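Local coordinates for biotin binding protein A (Gallus gallus, PDB 2C1Q) that binds biotin in a pocket at one end of an avidin-type eight-stranded barrel and assembles as a tetramer, at residues 13-18 / 118-123; 33-38 / 45-50; 39-44 / 72-77; 100-105 / 112-117. All coordinates share one frame; numbering follows the deposited sequence.

Contact 1: 13-18 / 118-123; sequences NELGSN and GTNVFT. With BTN (biotin), chain B.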
# COMPACT_ATOMS: atom_id res chain seq x y z
N ASN A 13 19.81 -4.15 -1.61
CA ASN A 13 18.53 -4.85 -1.74
C ASN A 13 18.48 -5.72 -3.00
O ASN A 13 19.43 -5.72 -3.79
CB ASN A 13 17.33 -3.88 -1.58
CG ASN A 13 17.13 -2.96 -2.75
OD1 ASN A 13 17.62 -3.23 -3.83
ND2 ASN A 13 16.36 -1.88 -2.57
N GLU A 14 17.38 -6.46 -3.17
CA GLU A 14 17.19 -7.40 -4.26
C GLU A 14 17.19 -6.73 -5.63
O GLU A 14 17.40 -7.41 -6.65
CB GLU A 14 15.89 -8.22 -4.07
CG GLU A 14 14.58 -7.45 -4.42
CD GLU A 14 14.02 -6.58 -3.27
OE1 GLU A 14 14.76 -6.16 -2.37
OE2 GLU A 14 12.81 -6.33 -3.26
N LEU A 15 16.95 -5.42 -5.66
CA LEU A 15 16.98 -4.66 -6.92
C LEU A 15 18.41 -4.25 -7.24
O LEU A 15 18.67 -3.72 -8.31
CB LEU A 15 16.14 -3.39 -6.83
CG LEU A 15 14.63 -3.55 -6.64
CD1 LEU A 15 13.96 -2.21 -6.44
CD2 LEU A 15 14.01 -4.32 -7.80
N GLY A 16 19.31 -4.47 -6.29
CA GLY A 16 20.70 -4.05 -6.45
C GLY A 16 20.93 -2.60 -6.02
O GLY A 16 21.97 -2.02 -6.32
N SER A 17 19.97 -2.03 -5.30
CA SER A 17 20.17 -0.70 -4.72
C SER A 17 21.15 -0.75 -3.58
O SER A 17 21.19 -1.75 -2.83
CB SER A 17 18.84 -0.11 -4.23
OG SER A 17 17.99 0.18 -5.32
N ASN A 18 21.91 0.32 -3.39
CA ASN A 18 22.79 0.45 -2.23
C ASN A 18 22.32 1.56 -1.30
O ASN A 18 21.84 2.62 -1.74
CB ASN A 18 24.24 0.72 -2.65
CG ASN A 18 24.82 -0.41 -3.46
OD1 ASN A 18 25.15 -1.46 -2.91
ND2 ASN A 18 24.88 -0.22 -4.77
N GLY A 118 5.58 -0.90 -2.49
CA GLY A 118 6.25 -2.16 -2.74
C GLY A 118 7.04 -2.54 -1.52
O GLY A 118 6.94 -1.86 -0.49
N THR A 119 7.83 -3.61 -1.63
CA THR A 119 8.67 -4.05 -0.52
C THR A 119 10.11 -4.21 -1.00
O THR A 119 10.35 -4.33 -2.20
CB THR A 119 8.14 -5.39 0.07
OG1 THR A 119 8.01 -6.34 -0.98
CG2 THR A 119 6.73 -5.22 0.73
N ASN A 120 11.07 -4.20 -0.07
CA ASN A 120 12.48 -4.51 -0.40
C ASN A 120 13.06 -5.37 0.72
O ASN A 120 12.57 -5.32 1.84
CB ASN A 120 13.32 -3.24 -0.54
CG ASN A 120 13.18 -2.58 -1.91
OD1 ASN A 120 13.21 -1.35 -2.04
ND2 ASN A 120 13.08 -3.39 -2.95
N VAL A 121 14.06 -6.18 0.41
CA VAL A 121 14.80 -6.93 1.44
C VAL A 121 16.25 -6.53 1.30
O VAL A 121 16.81 -6.63 0.22
CB VAL A 121 14.68 -8.46 1.29
CG1 VAL A 121 15.36 -9.18 2.51
CG2 VAL A 121 13.23 -8.87 1.25
N PHE A 122 16.85 -6.03 2.38
CA PHE A 122 18.25 -5.60 2.33
C PHE A 122 19.13 -6.56 3.11
O PHE A 122 18.74 -7.04 4.17
CB PHE A 122 18.46 -4.20 2.94
CG PHE A 122 17.77 -3.08 2.22
CD1 PHE A 122 18.50 -2.19 1.46
CD2 PHE A 122 16.41 -2.90 2.33
CE1 PHE A 122 17.87 -1.13 0.82
CE2 PHE A 122 15.79 -1.88 1.68
CZ PHE A 122 16.51 -0.98 0.94
N THR A 123 20.32 -6.81 2.59
CA THR A 123 21.32 -7.50 3.40
C THR A 123 22.59 -6.64 3.43
O THR A 123 22.79 -5.76 2.57
CB THR A 123 21.57 -8.96 2.91
OG1 THR A 123 21.92 -8.94 1.52
CG2 THR A 123 20.31 -9.81 3.09
C11 BTN B . 12.03 7.90 -8.73
O11 BTN B . 11.19 8.84 -8.81
O12 BTN B . 11.99 7.00 -9.59
C10 BTN B . 13.11 7.86 -7.64
C9 BTN B . 13.85 6.53 -7.59
C8 BTN B . 13.04 5.61 -6.66
C7 BTN B . 13.57 4.19 -6.58
C2 BTN B . 12.59 3.29 -5.82
S1 BTN B . 12.42 3.70 -4.17
C6 BTN B . 11.70 2.08 -3.87
C5 BTN B . 12.32 1.07 -4.79
N1 BTN B . 13.40 0.47 -4.03
C3 BTN B . 14.56 0.87 -4.52
O3 BTN B . 15.76 0.44 -3.98
N2 BTN B . 14.43 1.70 -5.56
C4 BTN B . 13.03 1.84 -5.90
O HOH W 1 10.68 -7.60 -1.37
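Glu14 carries the polar part of the contact, its carboxylate taking two bonds from strand 118-123. Glu14 OE1 accepts Val121 N at 2.9 Å, nearly straight (170°), on its syn side but tilted out of the carboxylate plane, while Glu14 OE2 is met by Asn120 ND2 at 3.0 Å from above that plane. Carboxylate and amide stand 78° apart. With its NH2 held this way, Asn120 turns OD1 to biotin and takes the ureido N1 at 2.7 Å. The ureido oxygen O3 of biotin is gripped by Asn13 ND2 at 2.8 Å and Ser17 OG at 2.6 Å, with Tyr34 OH as a third donor. Asn13 CG lies between the backbone N and the carbonyl carbon (chi1 73°), placing the amide where ND2 reaches biotin and OD1 accepts Leu15 N, closing an Asx turn, and Ser17 N from opposite faces. In a CH-pi contact, Asn13 CB sits over the Phe122 ring, 3.7 Å from its centroid. These polar groups form part of the ureido-binding end of the avidin-fold pocket. The 13-18 turn joins strands 9-13 and 18-21; strand 115-124 lies beside 9-13, closing the barrel.

Contact 2: 33-38 / 45-50; sequences SYQTAV and ILVSPL. With BTN (biotin), chain B.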
# COMPACT_ATOMS: atom_id res chain seq x y z
N SER A 33 22.65 7.78 2.94
CA SER A 33 22.39 8.01 1.55
C SER A 33 21.97 6.72 0.89
O SER A 33 22.23 5.62 1.38
CB SER A 33 23.63 8.61 0.85
OG SER A 33 24.69 7.68 0.92
N TYR A 34 21.34 6.90 -0.25
CA TYR A 34 20.72 5.83 -0.96
C TYR A 34 21.12 5.94 -2.41
O TYR A 34 20.93 6.98 -3.04
CB TYR A 34 19.19 5.97 -0.87
CG TYR A 34 18.45 4.68 -1.04
CD1 TYR A 34 18.07 3.91 0.07
CD2 TYR A 34 18.10 4.21 -2.31
CE1 TYR A 34 17.37 2.70 -0.09
CE2 TYR A 34 17.40 3.01 -2.47
CZ TYR A 34 17.06 2.27 -1.37
OH TYR A 34 16.39 1.10 -1.55
N GLN A 35 21.62 4.84 -2.95
CA GLN A 35 21.89 4.74 -4.40
C GLN A 35 20.95 3.71 -5.06
O GLN A 35 21.19 2.51 -4.97
CB GLN A 35 23.33 4.31 -4.60
CG GLN A 35 23.74 4.17 -6.07
CD GLN A 35 23.91 5.51 -6.72
OE1 GLN A 35 24.42 6.45 -6.10
NE2 GLN A 35 23.48 5.63 -7.96
N THR A 36 19.88 4.17 -5.68
CA THR A 36 18.92 3.23 -6.24
C THR A 36 19.46 2.71 -7.55
O THR A 36 20.08 3.45 -8.29
CB THR A 36 17.52 3.85 -6.46
OG1 THR A 36 16.68 2.89 -7.10
CG2 THR A 36 17.58 5.07 -7.34
N ALA A 37 19.19 1.45 -7.83
CA ALA A 37 19.58 0.85 -9.10
C ALA A 37 18.55 1.13 -10.16
O ALA A 37 18.83 0.97 -11.33
CB ALA A 37 19.79 -0.66 -8.95
N VAL A 38 17.36 1.59 -9.74
CA VAL A 38 16.22 1.71 -10.65
C VAL A 38 15.52 3.07 -10.48
O VAL A 38 15.56 3.70 -9.41
CB VAL A 38 15.20 0.52 -10.45
CG1 VAL A 38 15.83 -0.87 -10.85
CG2 VAL A 38 14.72 0.47 -9.02
N ILE A 45 20.22 8.62 -12.52
CA ILE A 45 20.24 8.35 -11.08
C ILE A 45 21.44 9.02 -10.36
O ILE A 45 22.57 8.91 -10.84
CB ILE A 45 20.27 6.85 -10.80
CG1 ILE A 45 18.94 6.21 -11.25
CG2 ILE A 45 20.49 6.61 -9.30
CD1 ILE A 45 19.02 4.74 -11.52
N LEU A 46 21.18 9.68 -9.24
CA LEU A 46 22.21 10.29 -8.39
C LEU A 46 22.02 9.85 -6.95
O LEU A 46 20.86 9.74 -6.50
CB LEU A 46 22.10 11.82 -8.40
CG LEU A 46 22.37 12.60 -9.70
CD1 LEU A 46 22.80 14.00 -9.32
CD2 LEU A 46 23.46 11.94 -10.58
N VAL A 47 23.14 9.58 -6.24
CA VAL A 47 23.10 9.34 -4.79
C VAL A 47 22.28 10.45 -4.09
O VAL A 47 22.36 11.64 -4.47
CB VAL A 47 24.52 9.23 -4.14
CG1 VAL A 47 25.38 10.52 -4.39
CG2 VAL A 47 24.42 8.93 -2.65
N SER A 48 21.48 10.04 -3.12
CA SER A 48 20.48 10.89 -2.50
C SER A 48 20.51 10.78 -1.00
O SER A 48 20.67 9.68 -0.48
CB SER A 48 19.11 10.50 -3.03
OG SER A 48 18.97 10.93 -4.37
N PRO A 49 20.35 11.92 -0.29
CA PRO A 49 20.38 11.87 1.16
C PRO A 49 19.14 11.15 1.71
O PRO A 49 18.10 11.20 1.08
CB PRO A 49 20.35 13.36 1.56
CG PRO A 49 19.75 14.04 0.42
CD PRO A 49 20.10 13.28 -0.80
N LEU A 50 19.27 10.47 2.84
CA LEU A 50 18.11 10.02 3.59
C LEU A 50 18.17 10.50 5.05
O LEU A 50 19.24 10.75 5.60
CB LEU A 50 17.95 8.48 3.52
CG LEU A 50 18.99 7.61 4.26
CD1 LEU A 50 18.69 7.40 5.72
CD2 LEU A 50 19.17 6.29 3.56
C11 BTN B . 12.03 7.90 -8.73
O11 BTN B . 11.19 8.84 -8.81
O12 BTN B . 11.99 7.00 -9.59
C10 BTN B . 13.11 7.86 -7.64
C9 BTN B . 13.85 6.53 -7.59
C8 BTN B . 13.04 5.61 -6.66
C7 BTN B . 13.57 4.19 -6.58
C2 BTN B . 12.59 3.29 -5.82
S1 BTN B . 12.42 3.70 -4.17
C6 BTN B . 11.70 2.08 -3.87
C5 BTN B . 12.32 1.07 -4.79
N1 BTN B . 13.40 0.47 -4.03
C3 BTN B . 14.56 0.87 -4.52
O3 BTN B . 15.76 0.44 -3.98
N2 BTN B . 14.43 1.70 -5.56
C4 BTN B . 13.03 1.84 -5.90
O HOH W 2 19.83 7.36 -5.67
O HOH W 3 25.56 8.84 -7.86
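Tyr34 has its CG anti to the backbone N (chi1 -156°), which swings the ring away from 45-50 and brings its hydroxyl to biotin; in Thr36 it is OG1 that takes the anti place (chi1 176°), leaving CG2 to meet Ile45 CG2 at 3.8 Å. The backbones pair antiparallel, with Tyr34 N to Ser48 O at 2.9 Å and Ser48 N to Tyr34 O at 3.1 Å. Beyond this pair the strands part and water fills in: one molecule links Tyr34 O, Thr36 N and Leu46 O, another joins Gln35 OE1 to Val47 N. The bent chain of Gln35 lays NE2 against Ile45 CG2 at 3.4 Å. Val47 CG2 packs on Ser33 CB. Tyr34 OH donates to biotin O3 at 2.6 Å, with O3 at the edge of the ring and in its plane. Thr36 OG1 accepts biotin N2 at 3.0 Å, almost straight at 174°, and donates its own hydrogen bond to Val38 O. Strand 29-35 and the loop after it thus supply ureido-binding groups of the avidin barrel. That donation commits the threonine oxygen to the acceptor role, and the short phenol bond would probably draw negative charge onto the ureido oxygen.

Contact 3: 39-44 / 72-77; sequences TATNKQ and WQFADS. With BTN (biotin), chain B.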
# COMPACT_ATOMS: atom_id res chain seq x y z
N THR A 39 14.85 3.52 -11.52
CA THR A 39 14.10 4.73 -11.39
C THR A 39 12.88 4.63 -12.28
O THR A 39 12.89 3.86 -13.23
CB THR A 39 14.95 5.96 -11.72
OG1 THR A 39 14.13 7.13 -11.64
CG2 THR A 39 15.57 5.85 -13.11
N ALA A 40 11.82 5.37 -11.95
CA ALA A 40 10.62 5.43 -12.80
C ALA A 40 10.66 6.65 -13.69
O ALA A 40 9.73 6.90 -14.46
CB ALA A 40 9.36 5.44 -11.95
N THR A 41 11.73 7.43 -13.58
CA THR A 41 11.92 8.59 -14.44
C THR A 41 12.90 8.22 -15.53
O THR A 41 13.43 7.10 -15.55
CB THR A 41 12.50 9.78 -13.68
OG1 THR A 41 13.82 9.45 -13.25
CG2 THR A 41 11.64 10.14 -12.47
N ASN A 42 13.10 9.16 -16.45
CA ASN A 42 14.09 9.06 -17.52
C ASN A 42 15.31 9.93 -17.16
O ASN A 42 16.01 10.45 -18.04
CB ASN A 42 13.48 9.53 -18.86
CG ASN A 42 12.73 10.88 -18.73
OD1 ASN A 42 12.78 11.56 -17.68
ND2 ASN A 42 12.03 11.28 -19.81
N LYS A 43 15.54 10.11 -15.87
CA LYS A 43 16.65 10.93 -15.43
C LYS A 43 17.77 10.05 -14.96
O LYS A 43 17.55 8.91 -14.56
CB LYS A 43 16.22 11.87 -14.31
CG LYS A 43 15.50 13.07 -14.81
CD LYS A 43 14.16 13.24 -14.11
CE LYS A 43 13.55 14.62 -14.41
NZ LYS A 43 13.64 14.93 -15.88
N GLN A 44 18.98 10.59 -15.06
CA GLN A 44 20.19 9.99 -14.53
C GLN A 44 20.02 9.83 -13.01
O GLN A 44 19.69 10.79 -12.32
CB GLN A 44 21.38 10.91 -14.87
CG GLN A 44 22.76 10.41 -14.45
CD GLN A 44 23.08 9.03 -14.98
OE1 GLN A 44 22.95 8.75 -16.18
NE2 GLN A 44 23.50 8.14 -14.08
N TRP A 72 15.12 12.31 -3.17
CA TRP A 72 15.82 11.99 -4.43
C TRP A 72 16.44 13.23 -5.07
O TRP A 72 15.77 14.24 -5.24
CB TRP A 72 14.89 11.28 -5.43
CG TRP A 72 14.33 10.02 -4.85
CD1 TRP A 72 13.04 9.81 -4.45
CD2 TRP A 72 15.04 8.82 -4.54
NE1 TRP A 72 12.90 8.55 -3.93
CE2 TRP A 72 14.11 7.91 -3.99
CE3 TRP A 72 16.38 8.39 -4.73
CZ2 TRP A 72 14.46 6.63 -3.58
CZ3 TRP A 72 16.73 7.11 -4.34
CH2 TRP A 72 15.76 6.23 -3.77
N GLN A 73 17.72 13.13 -5.45
CA GLN A 73 18.40 14.32 -5.99
C GLN A 73 18.19 14.58 -7.48
O GLN A 73 18.58 15.62 -8.00
CB GLN A 73 19.88 14.32 -5.61
CG GLN A 73 20.09 14.59 -4.14
CD GLN A 73 19.50 15.90 -3.67
OE1 GLN A 73 19.85 16.97 -4.18
NE2 GLN A 73 18.60 15.83 -2.68
N PHE A 74 17.51 13.64 -8.15
CA PHE A 74 17.37 13.70 -9.60
C PHE A 74 15.91 13.57 -10.03
O PHE A 74 15.61 13.42 -11.21
CB PHE A 74 18.16 12.55 -10.19
CG PHE A 74 17.70 11.19 -9.70
CD1 PHE A 74 16.71 10.47 -10.39
CD2 PHE A 74 18.23 10.63 -8.53
CE1 PHE A 74 16.26 9.21 -9.92
CE2 PHE A 74 17.81 9.39 -8.08
CZ PHE A 74 16.82 8.68 -8.78
N ALA A 75 15.00 13.58 -9.06
CA ALA A 75 13.59 13.34 -9.35
C ALA A 75 12.75 14.21 -8.44
O ALA A 75 13.15 14.52 -7.32
CB ALA A 75 13.26 11.87 -9.14
N ASP A 76 11.56 14.59 -8.91
CA ASP A 76 10.65 15.37 -8.07
C ASP A 76 9.97 14.55 -6.96
O ASP A 76 9.25 15.10 -6.13
CB ASP A 76 9.61 16.10 -8.92
CG ASP A 76 10.23 17.29 -9.66
OD1 ASP A 76 11.36 17.69 -9.29
OD2 ASP A 76 9.59 17.80 -10.61
N SER A 77 10.26 13.28 -6.90
CA SER A 77 9.56 12.38 -6.00
C SER A 77 10.18 12.27 -4.59
O SER A 77 11.22 12.86 -4.31
CB SER A 77 9.53 11.03 -6.66
OG SER A 77 10.86 10.60 -6.82
C11 BTN B . 12.03 7.90 -8.73
O11 BTN B . 11.19 8.84 -8.81
O12 BTN B . 11.99 7.00 -9.59
C10 BTN B . 13.11 7.86 -7.64
C9 BTN B . 13.85 6.53 -7.59
C8 BTN B . 13.04 5.61 -6.66
C7 BTN B . 13.57 4.19 -6.58
C2 BTN B . 12.59 3.29 -5.82
S1 BTN B . 12.42 3.70 -4.17
C6 BTN B . 11.70 2.08 -3.87
C5 BTN B . 12.32 1.07 -4.79
N1 BTN B . 13.40 0.47 -4.03
C3 BTN B . 14.56 0.87 -4.52
O3 BTN B . 15.76 0.44 -3.98
N2 BTN B . 14.43 1.70 -5.56
C4 BTN B . 13.03 1.84 -5.90
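Phe74 turns the edge of its ring to the loop 39-44, with CE1 3.4 Å from Thr39 OG1, which lies in the ring plane. Thr41 OG1 and Lys43 CB also stand near that plane. Gln44 O comes to 3.2 Å from Phe74 CB, and the aliphatic part of Lys43 runs past the Phe74 carbonyl. No hydrogen bond joins the two segments directly; the carboxylate of biotin bridges them. Biotin O12 is held from the 39-44 side by Ala40 N at 2.9 Å, in a nearly straight bond (175°), and by Thr39 OG1 at 3.0 Å. Biotin O11 takes Ser77 OG at 2.7 Å from the other segment. With chi1 at 177°, Thr39 OG1 points anti to its own backbone N and also accepts from Thr41 N, in an ST turn, and from Thr41 OG1. A second ST turn follows, Lys43 N donating to Thr41 OG1. The valeryl chain of biotin lies over one face of the Trp72 indole, where CZ2 is 3.5 Å from C8, while Phe74 CZ approaches C9 at 3.9 Å. Replacing Trp72 by an alanine would probably strip the valeryl chain of this flat wall and let the tail of biotin move. Both segments are loops at the mouth of the barrel, one leading from strand 29-35 to 48-54, the other from 66-71 to 78-87; Gln55 of the fourth subunit binds the carbonyls of Trp72 and Ser77.

Contact 4: 100-105 / 112-117; sequences LLREEV and WKATRV. With BTN (biotin), chain C.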
# COMPACT_ATOMS: atom_id res chain seq x y z
N LEU A 100 6.74 3.58 0.09
CA LEU A 100 5.81 4.33 -0.76
C LEU A 100 6.63 5.34 -1.53
O LEU A 100 7.41 6.08 -0.95
CB LEU A 100 4.78 5.09 0.06
CG LEU A 100 3.80 4.29 0.94
CD1 LEU A 100 3.05 5.24 1.89
CD2 LEU A 100 2.83 3.46 0.14
N LEU A 101 6.44 5.37 -2.84
CA LEU A 101 7.13 6.34 -3.68
C LEU A 101 6.09 7.33 -4.13
O LEU A 101 5.12 6.94 -4.77
CB LEU A 101 7.77 5.64 -4.87
CG LEU A 101 8.20 6.48 -6.10
CD1 LEU A 101 9.16 7.60 -5.73
CD2 LEU A 101 8.91 5.55 -7.12
N ARG A 102 6.31 8.60 -3.83
CA ARG A 102 5.32 9.65 -4.11
C ARG A 102 5.86 10.55 -5.20
O ARG A 102 6.86 11.23 -4.99
CB ARG A 102 5.10 10.51 -2.87
CG ARG A 102 4.10 11.69 -3.05
CD ARG A 102 2.81 11.14 -2.76
NE ARG A 102 1.66 12.03 -2.80
CZ ARG A 102 0.60 11.77 -2.06
NH1 ARG A 102 0.63 10.71 -1.22
NH2 ARG A 102 -0.46 12.53 -2.11
N GLU A 103 5.21 10.55 -6.36
CA GLU A 103 5.55 11.49 -7.41
C GLU A 103 4.85 12.83 -7.22
O GLU A 103 3.72 12.91 -6.75
CB GLU A 103 5.33 10.88 -8.82
CG GLU A 103 6.09 9.52 -8.99
CD GLU A 103 7.04 9.44 -10.17
OE1 GLU A 103 6.54 9.36 -11.32
OE2 GLU A 103 8.30 9.41 -9.97
N GLU A 104 5.55 13.91 -7.57
CA GLU A 104 4.96 15.24 -7.52
C GLU A 104 3.94 15.38 -8.63
O GLU A 104 4.23 15.05 -9.78
CB GLU A 104 6.05 16.31 -7.62
CG GLU A 104 5.56 17.74 -7.38
CD GLU A 104 6.63 18.79 -7.72
OE1 GLU A 104 7.48 18.57 -8.64
OE2 GLU A 104 6.63 19.85 -7.05
N VAL A 105 2.74 15.86 -8.30
CA VAL A 105 1.72 16.03 -9.33
C VAL A 105 1.27 17.50 -9.51
O VAL A 105 1.29 18.27 -8.55
CB VAL A 105 0.50 15.05 -9.17
CG1 VAL A 105 0.95 13.61 -9.33
CG2 VAL A 105 -0.22 15.29 -7.88
N TRP A 112 -4.66 10.94 -6.70
CA TRP A 112 -5.05 9.51 -6.66
C TRP A 112 -3.97 8.57 -7.24
O TRP A 112 -3.84 7.45 -6.79
CB TRP A 112 -6.41 9.24 -7.34
CG TRP A 112 -6.28 9.31 -8.84
CD1 TRP A 112 -6.41 10.43 -9.63
CD2 TRP A 112 -5.95 8.23 -9.72
NE1 TRP A 112 -6.17 10.11 -10.94
CE2 TRP A 112 -5.90 8.77 -11.03
CE3 TRP A 112 -5.72 6.85 -9.54
CZ2 TRP A 112 -5.62 7.98 -12.14
CZ3 TRP A 112 -5.41 6.08 -10.65
CH2 TRP A 112 -5.37 6.64 -11.93
N LYS A 113 -3.23 9.02 -8.25
CA LYS A 113 -2.24 8.18 -8.94
C LYS A 113 -0.78 8.41 -8.51
O LYS A 113 0.16 7.89 -9.13
CB LYS A 113 -2.37 8.38 -10.46
CG LYS A 113 -2.20 9.81 -10.95
CD LYS A 113 -2.08 9.87 -12.48
CE LYS A 113 -1.12 10.98 -12.89
NZ LYS A 113 -1.42 11.49 -14.27
N ALA A 114 -0.58 9.18 -7.46
CA ALA A 114 0.74 9.68 -7.10
C ALA A 114 1.61 8.72 -6.27
O ALA A 114 2.80 9.01 -6.05
CB ALA A 114 0.59 11.05 -6.38
N THR A 115 1.07 7.60 -5.81
CA THR A 115 1.77 6.79 -4.80
C THR A 115 1.89 5.37 -5.26
O THR A 115 0.91 4.70 -5.45
CB THR A 115 1.01 6.80 -3.45
OG1 THR A 115 0.80 8.15 -3.06
CG2 THR A 115 1.79 6.12 -2.36
N ARG A 116 3.12 4.92 -5.44
CA ARG A 116 3.43 3.53 -5.69
C ARG A 116 3.89 2.92 -4.37
O ARG A 116 4.44 3.63 -3.53
CB ARG A 116 4.58 3.44 -6.71
CG ARG A 116 4.15 3.68 -8.14
CD ARG A 116 5.38 3.76 -9.04
NE ARG A 116 5.18 4.81 -10.03
CZ ARG A 116 5.29 4.65 -11.34
NH1 ARG A 116 5.62 3.49 -11.86
NH2 ARG A 116 5.06 5.67 -12.15
N VAL A 117 3.64 1.62 -4.20
CA VAL A 117 3.96 0.87 -3.00
C VAL A 117 4.75 -0.39 -3.39
O VAL A 117 4.61 -0.91 -4.48
CB VAL A 117 2.66 0.43 -2.27
CG1 VAL A 117 1.85 -0.57 -3.11
CG2 VAL A 117 2.96 -0.19 -0.91
C11 BTN C . -5.66 2.94 -15.58
O11 BTN C . -4.70 2.19 -15.94
O12 BTN C . -5.43 4.15 -15.43
C10 BTN C . -7.07 2.39 -15.37
C9 BTN C . -8.01 3.41 -14.71
C8 BTN C . -7.83 3.24 -13.19
C7 BTN C . -8.60 4.25 -12.37
C2 BTN C . -8.21 4.15 -10.89
S1 BTN C . -8.66 2.68 -10.15
C6 BTN C . -8.44 3.45 -8.54
C5 BTN C . -8.81 4.91 -8.62
N1 BTN C . -10.19 4.98 -8.21
C3 BTN C . -10.95 5.27 -9.25
O3 BTN C . -12.32 5.40 -9.13
N2 BTN C . -10.25 5.41 -10.38
C4 BTN C . -8.84 5.29 -10.09
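Leu101 and Arg116 form the hydrogen-bonded pair at the heart of this antiparallel contact: Leu101 N donates to Arg116 O at 2.7 Å, and Arg116 N returns a bond to Leu101 O at 2.9 Å. Two residues on, where strand gives way to loop, Glu103 N finds Ala114 O at 2.9 Å, in the carbonyl plane. Thr115 and Val117 make backbone hydrogen bonds to the second subunit. The Arg116 side chain finds its partner across the same boundary: NH1 goes to the carbonyl of Lys113 of the second subunit, and Lys113 O here receives Arg116 NH1 of that subunit in return. Arg116 NH2 of this chain lies 4.1 Å from Glu103 OE1, a pair of opposite charges too far apart for a salt bridge. Arg102, its CG anti to the backbone N (chi1 178°) and its chain bent at chi2, brings NH1 within 3.2 Å of Thr115 OG1, though the angle is too poor for a bond. Among apolar contacts, Leu100 CD2 reaches both Thr115 CG2 and Val117 CG2 at 3.8 Å. Trp112 serves the biotin bound by the second subunit: Trp112 CZ3 lies 3.4 Å from biotin C2, and Lys113 CB backs the opposite face of the indole. A serine in place of Trp112 would probably leave the fused rings of biotin without their apolar lid and open a gap beside them. The chemistry thus divides, backbone bonds securing the hairpin while an indole and reciprocal arginine bonds tie two subunits together, so that each biotin site is finished by a neighbouring subunit.

Contacts 1, 2 and 3 surround a single biotin: the first two share its ureido group, which sits deep in the pocket, and contact 3 holds its carboxylate at the mouth. Contacts 1 and 2, with centres about 12 Å apart, touch where Ser17 OG meets Ala37 N at 3.1 Å. Contacts 2 and 3, with centres about 10 Å apart, join through Ser48 OG and Gln73 N at 2.8 Å. Contact 4 continues strand 115-124 from contact 1 and meets contact 3 where Ser77 CB lies 3.6 Å from Leu101 CD1. Its Trp112 reaches the biotin of the second subunit, whose own Trp112 packs on Leu15, Val38 and Ala40 of contacts 1 to 3.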